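Local coordinates for protein CDP-glucose-4,6-dehydratase (Yersinia pseudotuberculosis, PDB 1RKX) that converts CDP-D-glucose to CDP-4-keto-6-deoxy-D-glucose with loss of water, using bound NAD, as an extended short-chain dehydrogenase/reductase built on a Rossmann fold, at residues R11-G16 against K37-T42; V101-T106 against S158-C163; S132-D137 against H301-D306. One frame throughout, in Å; residues are numbered along the deposited sequence.

All three contacts touch the same NAD: contact 1 meets its adenosine ribose, contact 2 its adenine and nicotinamide ribose, and contact 3 its nicotinamide. Contact 1 comes first along the chain and closes before the others begin; it pairs strands 11-15 and 35-40 of the seven-stranded parallel sheet. Contact 2, its centre about 20 Å away, packs helices 100-121 and 156-175. Contact 3 joins the loop after strand 126-130 to the distant loop 301-306, its centre about 27 Å from that of contact 1, on the opposite side of the chain's centre. Contacts 2 and 3 interleave in sequence and touch, K161 CG lying 3.6 Å from S132 CB, so helix 156-175 and the loop meet beside the nicotinamide riboside.

Contact 1: R11-G16 against K37-T42. With NAD (nicotinamide-adenine-dinucleotide), chain G.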
# COMPACT_ATOMS: atom_id res chain seq x y z
N ARG C 11 -29.04 29.16 -5.45
CA ARG C 11 -29.68 28.82 -4.18
C ARG C 11 -28.73 27.87 -3.45
O ARG C 11 -28.56 26.72 -3.85
CB ARG C 11 -31.03 28.15 -4.43
CG ARG C 11 -32.01 29.01 -5.23
CD ARG C 11 -33.35 28.32 -5.42
NE ARG C 11 -34.14 28.29 -4.19
CZ ARG C 11 -34.70 29.37 -3.63
NH1 ARG C 11 -34.55 30.56 -4.18
NH2 ARG C 11 -35.41 29.24 -2.52
N VAL C 12 -28.10 28.38 -2.39
CA VAL C 12 -27.13 27.61 -1.63
C VAL C 12 -27.59 27.34 -0.20
O VAL C 12 -27.97 28.26 0.54
CB VAL C 12 -25.77 28.35 -1.60
CG1 VAL C 12 -24.69 27.46 -0.99
CG2 VAL C 12 -25.38 28.77 -3.00
N PHE C 13 -27.54 26.07 0.19
CA PHE C 13 -27.95 25.63 1.52
C PHE C 13 -26.67 25.31 2.30
O PHE C 13 -25.85 24.52 1.84
CB PHE C 13 -28.82 24.38 1.40
CG PHE C 13 -29.47 23.96 2.70
CD1 PHE C 13 -30.65 24.56 3.13
CD2 PHE C 13 -28.92 22.93 3.47
CE1 PHE C 13 -31.27 24.15 4.32
CE2 PHE C 13 -29.53 22.51 4.65
CZ PHE C 13 -30.71 23.12 5.08
N VAL C 14 -26.51 25.92 3.46
CA VAL C 14 -25.32 25.71 4.27
C VAL C 14 -25.61 25.25 5.70
O VAL C 14 -26.19 25.99 6.48
CB VAL C 14 -24.49 27.01 4.37
CG1 VAL C 14 -23.23 26.77 5.22
CG2 VAL C 14 -24.12 27.52 2.98
N THR C 15 -25.21 24.02 6.05
CA THR C 15 -25.41 23.58 7.42
C THR C 15 -24.20 24.10 8.18
O THR C 15 -23.11 24.18 7.61
CB THR C 15 -25.48 22.03 7.57
OG1 THR C 15 -24.21 21.46 7.22
CG2 THR C 15 -26.57 21.46 6.68
N GLY C 16 -24.39 24.47 9.44
CA GLY C 16 -23.28 24.98 10.22
C GLY C 16 -22.94 26.43 9.93
O GLY C 16 -21.81 26.87 10.16
N LYS C 37 -29.34 29.91 2.49
CA LYS C 37 -30.15 29.46 3.62
C LYS C 37 -29.24 28.63 4.51
O LYS C 37 -28.49 27.78 4.02
CB LYS C 37 -31.34 28.59 3.17
CG LYS C 37 -32.19 28.11 4.36
CD LYS C 37 -33.44 27.35 3.92
CE LYS C 37 -34.29 26.96 5.13
NZ LYS C 37 -35.49 26.15 4.75
N GLY C 38 -29.29 28.88 5.81
CA GLY C 38 -28.45 28.14 6.74
C GLY C 38 -29.27 27.31 7.72
O GLY C 38 -30.41 27.66 8.04
N TYR C 39 -28.69 26.22 8.19
CA TYR C 39 -29.35 25.32 9.14
C TYR C 39 -28.29 24.90 10.16
O TYR C 39 -27.35 24.18 9.81
CB TYR C 39 -29.88 24.09 8.40
CG TYR C 39 -30.69 23.12 9.24
CD1 TYR C 39 -32.08 23.20 9.28
CD2 TYR C 39 -30.06 22.12 9.98
CE1 TYR C 39 -32.84 22.30 10.03
CE2 TYR C 39 -30.81 21.21 10.74
CZ TYR C 39 -32.20 21.31 10.76
OH TYR C 39 -32.95 20.41 11.49
N SER C 40 -28.43 25.36 11.40
CA SER C 40 -27.48 25.05 12.46
C SER C 40 -28.14 25.17 13.82
O SER C 40 -29.29 25.60 13.94
CB SER C 40 -26.31 26.06 12.47
OG SER C 40 -25.75 26.28 11.19
N LEU C 41 -27.40 24.80 14.86
CA LEU C 41 -27.88 24.98 16.22
C LEU C 41 -27.46 26.42 16.49
O LEU C 41 -26.75 27.02 15.68
CB LEU C 41 -27.14 24.06 17.19
CG LEU C 41 -27.35 22.55 17.08
CD1 LEU C 41 -26.48 21.85 18.12
CD2 LEU C 41 -28.82 22.22 17.31
N THR C 42 -27.88 26.98 17.61
CA THR C 42 -27.51 28.34 17.97
C THR C 42 -25.98 28.45 17.96
O THR C 42 -25.29 27.49 18.29
CB THR C 42 -28.04 28.70 19.37
OG1 THR C 42 -29.47 28.79 19.32
CG2 THR C 42 -27.47 30.03 19.85
PA NAD G . -17.76 25.66 14.77
O1A NAD G . -17.99 24.99 16.07
O2A NAD G . -17.48 27.12 14.80
O5B NAD G . -19.00 25.42 13.78
C5B NAD G . -19.75 24.19 13.89
C4B NAD G . -21.17 24.37 13.34
O4B NAD G . -21.75 23.06 13.56
C3B NAD G . -22.01 25.34 14.15
O3B NAD G . -22.64 26.24 13.21
C2B NAD G . -22.97 24.43 14.89
O2B NAD G . -24.22 25.07 15.25
C1B NAD G . -23.09 23.27 13.92
N9A NAD G . -23.60 22.07 14.55
C8A NAD G . -22.97 21.25 15.45
N7A NAD G . -23.71 20.23 15.86
C5A NAD G . -24.90 20.40 15.18
C6A NAD G . -26.10 19.65 15.19
N6A NAD G . -26.33 18.55 15.89
N1A NAD G . -27.13 20.08 14.40
C2A NAD G . -26.92 21.22 13.66
N3A NAD G . -25.86 22.00 13.57
C4A NAD G . -24.86 21.53 14.37
O3 NAD G . -16.61 24.90 14.04
PN NAD G . -15.89 25.18 12.60
O1N NAD G . -14.49 25.47 12.94
O2N NAD G . -16.58 26.32 11.94
O5D NAD G . -16.00 23.78 11.87
C5D NAD G . -16.75 23.73 10.66
C4D NAD G . -16.68 22.34 10.06
O4D NAD G . -15.27 22.17 9.69
C3D NAD G . -16.99 21.14 10.95
O3D NAD G . -17.51 20.08 10.11
C2D NAD G . -15.62 20.78 11.49
O2D NAD G . -15.60 19.42 11.95
C1D NAD G . -14.76 20.99 10.27
N1N NAD G . -13.35 21.16 10.61
C2N NAD G . -12.83 22.34 11.16
C3N NAD G . -11.37 22.50 11.41
C7N NAD G . -10.90 23.79 11.94
O7N NAD G . -9.68 23.91 12.12
N7N NAD G . -11.72 24.83 12.22
C4N NAD G . -10.46 21.30 11.21
C5N NAD G . -11.18 20.12 10.65
C6N NAD G . -12.47 20.06 10.38
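V12 O accepts from K37 N, continuing a parallel pairing that V12 already makes with T35, in the first beta-alpha-beta unit of the Rossmann fold. F13 turns its ring to the face shared with K37 and Y39. With CG anti to the backbone N (chi1 -171°), the ring runs alongside both: K37 CD sits at its edge, 3.9 Å from F13 CE1, while F13 CZ approaches Y39 CB at 3.6 Å. V14 bonds to strand 35-40 through both its N-H and its C=O: V14 N gives a straight 2.8 Å bond to K37 O (167° at the hydrogen) and V14 O receives Y39 N. T15 adds a CA-H...O contact, T15 CA to Y39 O at 3.1 Å, while its OG1 is engaged by H86 and A88. G16, just past the strand, has positive phi. G16 N donates to Y39 O at 3.0 Å, standing above the carbonyl plane, and G16 O lies 3.2 Å from NAD O3B. Past the end of strand 35-40, L41 N makes a weak bond to NAD O2B, so both segments come up to the hydroxyl edge of the adenosine ribose. Helix 69-79 packs over the F13, K37 and Y39 face, where K37 NZ meets E78 and S75 O; helix 20-31 lies against V12 and V14 on the other, and strand 83-86 runs beside 11-15.

Contact 2: V101-T106 against S158-C163. With NAD (nicotinamide-adenine-dinucleotide), chain G.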
# COMPACT_ATOMS: atom_id res chain seq x y z
N VAL C 101 -21.04 9.34 21.83
CA VAL C 101 -22.30 9.05 21.17
C VAL C 101 -22.83 10.25 20.39
O VAL C 101 -23.20 10.13 19.21
CB VAL C 101 -23.35 8.55 22.19
CG1 VAL C 101 -24.66 8.20 21.48
CG2 VAL C 101 -22.81 7.34 22.95
N GLU C 102 -22.87 11.41 21.03
CA GLU C 102 -23.35 12.63 20.38
C GLU C 102 -22.46 12.97 19.17
O GLU C 102 -22.94 13.50 18.17
CB GLU C 102 -23.35 13.80 21.36
CG GLU C 102 -24.31 13.66 22.54
CD GLU C 102 -24.02 12.44 23.41
OE1 GLU C 102 -22.84 12.22 23.77
OE2 GLU C 102 -24.97 11.70 23.73
N THR C 103 -21.17 12.69 19.29
CA THR C 103 -20.24 12.99 18.20
C THR C 103 -20.58 12.14 16.98
O THR C 103 -20.66 12.65 15.86
CB THR C 103 -18.77 12.71 18.60
OG1 THR C 103 -18.39 13.58 19.67
CG2 THR C 103 -17.84 12.93 17.42
N TYR C 104 -20.78 10.85 17.21
CA TYR C 104 -21.12 9.95 16.13
C TYR C 104 -22.50 10.25 15.55
O TYR C 104 -22.68 10.24 14.33
CB TYR C 104 -21.06 8.48 16.58
CG TYR C 104 -19.65 7.91 16.57
CD1 TYR C 104 -18.97 7.64 17.76
CD2 TYR C 104 -19.01 7.62 15.37
CE1 TYR C 104 -17.68 7.11 17.75
CE2 TYR C 104 -17.71 7.09 15.34
CZ TYR C 104 -17.06 6.84 16.54
OH TYR C 104 -15.78 6.31 16.53
N SER C 105 -23.48 10.50 16.41
CA SER C 105 -24.83 10.80 15.92
C SER C 105 -24.80 12.06 15.06
O SER C 105 -25.37 12.09 13.97
CB SER C 105 -25.80 10.98 17.09
OG SER C 105 -25.39 12.03 17.94
N THR C 106 -24.11 13.09 15.54
CA THR C 106 -24.03 14.35 14.80
C THR C 106 -23.21 14.25 13.52
O THR C 106 -23.68 14.64 12.44
CB THR C 106 -23.42 15.48 15.66
OG1 THR C 106 -24.22 15.69 16.83
CG2 THR C 106 -23.35 16.78 14.87
N SER C 158 -12.25 12.35 15.23
CA SER C 158 -11.50 11.98 14.03
C SER C 158 -12.15 10.78 13.36
O SER C 158 -12.37 10.77 12.14
CB SER C 158 -10.04 11.65 14.39
OG SER C 158 -9.39 12.77 14.96
N ASN C 159 -12.47 9.77 14.16
CA ASN C 159 -13.07 8.55 13.63
C ASN C 159 -14.45 8.80 13.01
O ASN C 159 -14.79 8.20 11.98
CB ASN C 159 -13.15 7.49 14.73
CG ASN C 159 -13.45 6.11 14.18
OD1 ASN C 159 -14.61 5.68 14.14
ND2 ASN C 159 -12.41 5.41 13.74
N SER C 160 -15.24 9.68 13.62
CA SER C 160 -16.57 9.97 13.08
C SER C 160 -16.43 10.63 11.72
O SER C 160 -17.29 10.46 10.85
CB SER C 160 -17.36 10.88 14.03
OG SER C 160 -16.90 12.22 14.02
N LYS C 161 -15.34 11.37 11.51
CA LYS C 161 -15.11 12.03 10.23
C LYS C 161 -14.68 10.99 9.19
O LYS C 161 -15.03 11.09 8.01
CB LYS C 161 -14.05 13.14 10.38
CG LYS C 161 -14.56 14.37 11.15
CD LYS C 161 -15.66 15.10 10.36
CE LYS C 161 -16.04 16.43 11.01
NZ LYS C 161 -16.92 17.23 10.11
N GLY C 162 -13.94 9.99 9.65
CA GLY C 162 -13.54 8.90 8.76
C GLY C 162 -14.82 8.19 8.34
O GLY C 162 -14.99 7.81 7.18
N CYS C 163 -15.75 8.00 9.28
CA CYS C 163 -17.02 7.36 8.97
C CYS C 163 -17.84 8.22 8.00
O CYS C 163 -18.48 7.69 7.10
CB CYS C 163 -17.84 7.12 10.25
SG CYS C 163 -17.27 5.70 11.25
PA NAD G . -17.76 25.66 14.77
O1A NAD G . -17.99 24.99 16.07
O2A NAD G . -17.48 27.12 14.80
O5B NAD G . -19.00 25.42 13.78
C5B NAD G . -19.75 24.19 13.89
C4B NAD G . -21.17 24.37 13.34
O4B NAD G . -21.75 23.06 13.56
C3B NAD G . -22.01 25.34 14.15
O3B NAD G . -22.64 26.24 13.21
C2B NAD G . -22.97 24.43 14.89
O2B NAD G . -24.22 25.07 15.25
C1B NAD G . -23.09 23.27 13.92
N9A NAD G . -23.60 22.07 14.55
C8A NAD G . -22.97 21.25 15.45
N7A NAD G . -23.71 20.23 15.86
C5A NAD G . -24.90 20.40 15.18
C6A NAD G . -26.10 19.65 15.19
N6A NAD G . -26.33 18.55 15.89
N1A NAD G . -27.13 20.08 14.40
C2A NAD G . -26.92 21.22 13.66
N3A NAD G . -25.86 22.00 13.57
C4A NAD G . -24.86 21.53 14.37
O3 NAD G . -16.61 24.90 14.04
PN NAD G . -15.89 25.18 12.60
O1N NAD G . -14.49 25.47 12.94
O2N NAD G . -16.58 26.32 11.94
O5D NAD G . -16.00 23.78 11.87
C5D NAD G . -16.75 23.73 10.66
C4D NAD G . -16.68 22.34 10.06
O4D NAD G . -15.27 22.17 9.69
C3D NAD G . -16.99 21.14 10.95
O3D NAD G . -17.51 20.08 10.11
C2D NAD G . -15.62 20.78 11.49
O2D NAD G . -15.60 19.42 11.95
C1D NAD G . -14.76 20.99 10.27
N1N NAD G . -13.35 21.16 10.61
C2N NAD G . -12.83 22.34 11.16
C3N NAD G . -11.37 22.50 11.41
C7N NAD G . -10.90 23.79 11.94
O7N NAD G . -9.68 23.91 12.12
N7N NAD G . -11.72 24.83 12.22
C4N NAD G . -10.46 21.30 11.21
C5N NAD G . -11.18 20.12 10.65
C6N NAD G . -12.47 20.06 10.38
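Y104 reaches from helix 100-121 to helix 156-175, two helices of the Rossmann fold that run nearly parallel here, the axes of the two short segments 9.2 Å apart and inclined by 22°. Helix 156-175 carries the Y-x-x-x-K signature of short-chain dehydrogenases, Y157 and K161. The side chain of Y104 leaves its helix with CG anti to the carbonyl carbon (chi1 -82°), which swings the ring from CB across to the neighbouring helix. Moving outward along the near side of the ring, CD2 comes to 3.9 Å from S160 CB, and CE2 rests 3.8 Å from S160 CA, in an oblique approach. Near the ring plane the sulfur of C163 lies at the edge, more loosely. At the tip, the Y104 hydroxyl donates to N159 OD1, with 2.7 Å between Y104 OH and N159 OD1. The ring and amide planes are turned 71° apart, and the hydroxyl stands above the amide plane instead of on a lone pair. The amide is held from its other end too, since N159 ND2 donates to G153 O, which should fix its rotation. From the preceding residue, T103 CG2 packs on S160 OG at 3.6 Å, while that serine oxygen bonds to Y157 O and N107 ND2. S170 of a second subunit packs on both Y104 and N159, and L166 of that subunit on C163, so this helix pair also faces the subunit interface. On the cofactor side, T106 CG2 lies beside the adenine, and K161, whose chain bends at chi2, grips the nicotinamide ribose: K161 NZ donates to NAD O3D at 2.9 Å and more weakly to NAD O2D.

Contact 3: S132-D137 against H301-D306; sequences SDKCYD and HYLKLD. With NAD (nicotinamide-adenine-dinucleotide), chain G.
The loop that follows strand 126-130, at the carboxyl end of the Rossmann sheet where the nicotinamide binds, meets the remote loop 301-306 through D133, K134 and Y136 against L303 and L305. An ST turn shapes the start of 132-137: K134 N donates to S132 OG at 3.0 Å, and that hydroxyl, also bonded to Y157 OH, lies 3.3 Å from NAD C5N. D133 follows, its CG placed between the backbone N and the carbonyl carbon (chi1 61°). From there the carboxylate is divided, OD1 facing the nicotinamide and OD2 lying against the CD1 methyl of L303, with D133 OD2 to L303 CD1 at 3.6 Å. D133 CB meets L305 CD1 at 3.8 Å. The other methyl of that leucine crosses to the Y136 ring, L305 CD2 to Y136 CE1 at 3.5 Å, while the ring's hydroxyl is taken up by N261 and R192. K134 CD lies loosely against L303 CG. No direct hydrogen bond joins the two loops; a water donates to D133 OD2 at 2.7 Å and also to L303 O. Leucine packing and one water bridge thus carry the junction, consistent with D133's placing beside the nicotinamide depending partly on a loop far along the chain.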
# COMPACT_ATOMS: atom_id res chain seq x y z
N SER C 132 -12.87 16.37 7.49
CA SER C 132 -11.76 16.86 8.30
C SER C 132 -10.43 16.33 7.81
O SER C 132 -10.39 15.32 7.12
CB SER C 132 -11.95 16.43 9.76
OG SER C 132 -10.83 16.82 10.55
N ASP C 133 -9.35 17.02 8.15
CA ASP C 133 -8.03 16.55 7.76
C ASP C 133 -7.75 15.31 8.63
O ASP C 133 -6.90 14.49 8.30
CB ASP C 133 -6.97 17.64 7.99
CG ASP C 133 -6.86 18.07 9.44
OD1 ASP C 133 -7.92 18.27 10.08
OD2 ASP C 133 -5.72 18.22 9.94
N LYS C 134 -8.51 15.17 9.72
CA LYS C 134 -8.34 14.04 10.64
C LYS C 134 -9.10 12.77 10.24
O LYS C 134 -9.16 11.82 11.02
CB LYS C 134 -8.77 14.45 12.06
CG LYS C 134 -8.05 15.68 12.59
CD LYS C 134 -6.55 15.50 12.55
CE LYS C 134 -5.82 16.77 12.99
NZ LYS C 134 -6.12 17.12 14.42
N CYS C 135 -9.68 12.74 9.05
CA CYS C 135 -10.42 11.55 8.64
C CYS C 135 -9.48 10.39 8.27
O CYS C 135 -9.91 9.24 8.21
CB CYS C 135 -11.32 11.85 7.44
SG CYS C 135 -10.41 12.26 5.95
N TYR C 136 -8.21 10.69 8.04
CA TYR C 136 -7.25 9.66 7.64
C TYR C 136 -6.74 8.79 8.78
O TYR C 136 -6.46 9.28 9.87
CB TYR C 136 -6.03 10.27 6.96
CG TYR C 136 -6.32 10.97 5.65
CD1 TYR C 136 -6.45 12.36 5.59
CD2 TYR C 136 -6.44 10.23 4.47
CE1 TYR C 136 -6.69 13.00 4.38
CE2 TYR C 136 -6.68 10.87 3.25
CZ TYR C 136 -6.80 12.25 3.21
OH TYR C 136 -7.03 12.88 2.02
N ASP C 137 -6.62 7.49 8.50
CA ASP C 137 -6.08 6.56 9.47
C ASP C 137 -4.67 7.12 9.71
O ASP C 137 -3.91 7.30 8.77
CB ASP C 137 -6.01 5.16 8.86
CG ASP C 137 -5.30 4.17 9.75
OD1 ASP C 137 -5.44 4.27 10.99
OD2 ASP C 137 -4.61 3.27 9.21
N HIS C 301 6.69 14.34 14.33
CA HIS C 301 5.93 14.67 13.13
C HIS C 301 4.59 15.29 13.48
O HIS C 301 4.13 15.25 14.62
CB HIS C 301 5.68 13.41 12.31
CG HIS C 301 4.98 12.34 13.09
ND1 HIS C 301 5.64 11.50 13.96
CD2 HIS C 301 3.67 12.01 13.17
CE1 HIS C 301 4.77 10.70 14.55
NE2 HIS C 301 3.56 11.00 14.09
N TYR C 302 3.95 15.87 12.46
CA TYR C 302 2.64 16.49 12.61
C TYR C 302 1.80 16.12 11.39
O TYR C 302 2.33 15.96 10.29
CB TYR C 302 2.78 18.01 12.74
CG TYR C 302 3.59 18.66 11.65
CD1 TYR C 302 2.99 19.08 10.46
CD2 TYR C 302 4.97 18.84 11.79
CE1 TYR C 302 3.75 19.68 9.45
CE2 TYR C 302 5.73 19.42 10.79
CZ TYR C 302 5.11 19.84 9.62
OH TYR C 302 5.86 20.43 8.63
N LEU C 303 0.50 15.99 11.60
CA LEU C 303 -0.45 15.63 10.55
C LEU C 303 -0.53 16.71 9.47
O LEU C 303 -0.74 17.88 9.78
CB LEU C 303 -1.84 15.44 11.18
CG LEU C 303 -3.01 14.83 10.40
CD1 LEU C 303 -3.30 15.62 9.14
CD2 LEU C 303 -2.69 13.39 10.06
N LYS C 304 -0.34 16.31 8.22
CA LYS C 304 -0.43 17.25 7.11
C LYS C 304 -1.02 16.55 5.89
O LYS C 304 -1.09 15.32 5.84
CB LYS C 304 0.94 17.85 6.77
CG LYS C 304 1.94 16.89 6.20
CD LYS C 304 3.24 17.61 5.87
CE LYS C 304 4.25 16.66 5.26
NZ LYS C 304 5.51 17.35 4.87
N LEU C 305 -1.42 17.34 4.90
CA LEU C 305 -2.04 16.79 3.70
C LEU C 305 -1.29 17.13 2.43
O LEU C 305 -0.65 18.17 2.33
CB LEU C 305 -3.47 17.33 3.57
CG LEU C 305 -4.43 17.18 4.76
CD1 LEU C 305 -5.79 17.79 4.40
CD2 LEU C 305 -4.58 15.72 5.12
N ASP C 306 -1.35 16.22 1.47
CA ASP C 306 -0.72 16.46 0.17
C ASP C 306 -1.87 17.02 -0.66
O ASP C 306 -2.87 16.33 -0.86
CB ASP C 306 -0.23 15.15 -0.44
CG ASP C 306 0.45 15.35 -1.78
OD1 ASP C 306 -0.13 16.04 -2.64
OD2 ASP C 306 1.56 14.82 -1.96
PA NAD G . -17.76 25.66 14.77
O1A NAD G . -17.99 24.99 16.07
O2A NAD G . -17.48 27.12 14.80
O5B NAD G . -19.00 25.42 13.78
C5B NAD G . -19.75 24.19 13.89
C4B NAD G . -21.17 24.37 13.34
O4B NAD G . -21.75 23.06 13.56
C3B NAD G . -22.01 25.34 14.15
O3B NAD G . -22.64 26.24 13.21
C2B NAD G . -22.97 24.43 14.89
O2B NAD G . -24.22 25.07 15.25
C1B NAD G . -23.09 23.27 13.92
N9A NAD G . -23.60 22.07 14.55
C8A NAD G . -22.97 21.25 15.45
N7A NAD G . -23.71 20.23 15.86
C5A NAD G . -24.90 20.40 15.18
C6A NAD G . -26.10 19.65 15.19
N6A NAD G . -26.33 18.55 15.89
N1A NAD G . -27.13 20.08 14.40
C2A NAD G . -26.92 21.22 13.66
N3A NAD G . -25.86 22.00 13.57
C4A NAD G . -24.86 21.53 14.37
O3 NAD G . -16.61 24.90 14.04
PN NAD G . -15.89 25.18 12.60
O1N NAD G . -14.49 25.47 12.94
O2N NAD G . -16.58 26.32 11.94
O5D NAD G . -16.00 23.78 11.87
C5D NAD G . -16.75 23.73 10.66
C4D NAD G . -16.68 22.34 10.06
O4D NAD G . -15.27 22.17 9.69
C3D NAD G . -16.99 21.14 10.95
O3D NAD G . -17.51 20.08 10.11
C2D NAD G . -15.62 20.78 11.49
O2D NAD G . -15.60 19.42 11.95
C1D NAD G . -14.76 20.99 10.27
N1N NAD G . -13.35 21.16 10.61
C2N NAD G . -12.83 22.34 11.16
C3N NAD G . -11.37 22.50 11.41
C7N NAD G . -10.90 23.79 11.94
O7N NAD G . -9.68 23.91 12.12
N7N NAD G . -11.72 24.83 12.22
C4N NAD G . -10.46 21.30 11.21
C5N NAD G . -11.18 20.12 10.65
C6N NAD G . -12.47 20.06 10.38
O HOH W 1 -3.44 18.97 8.73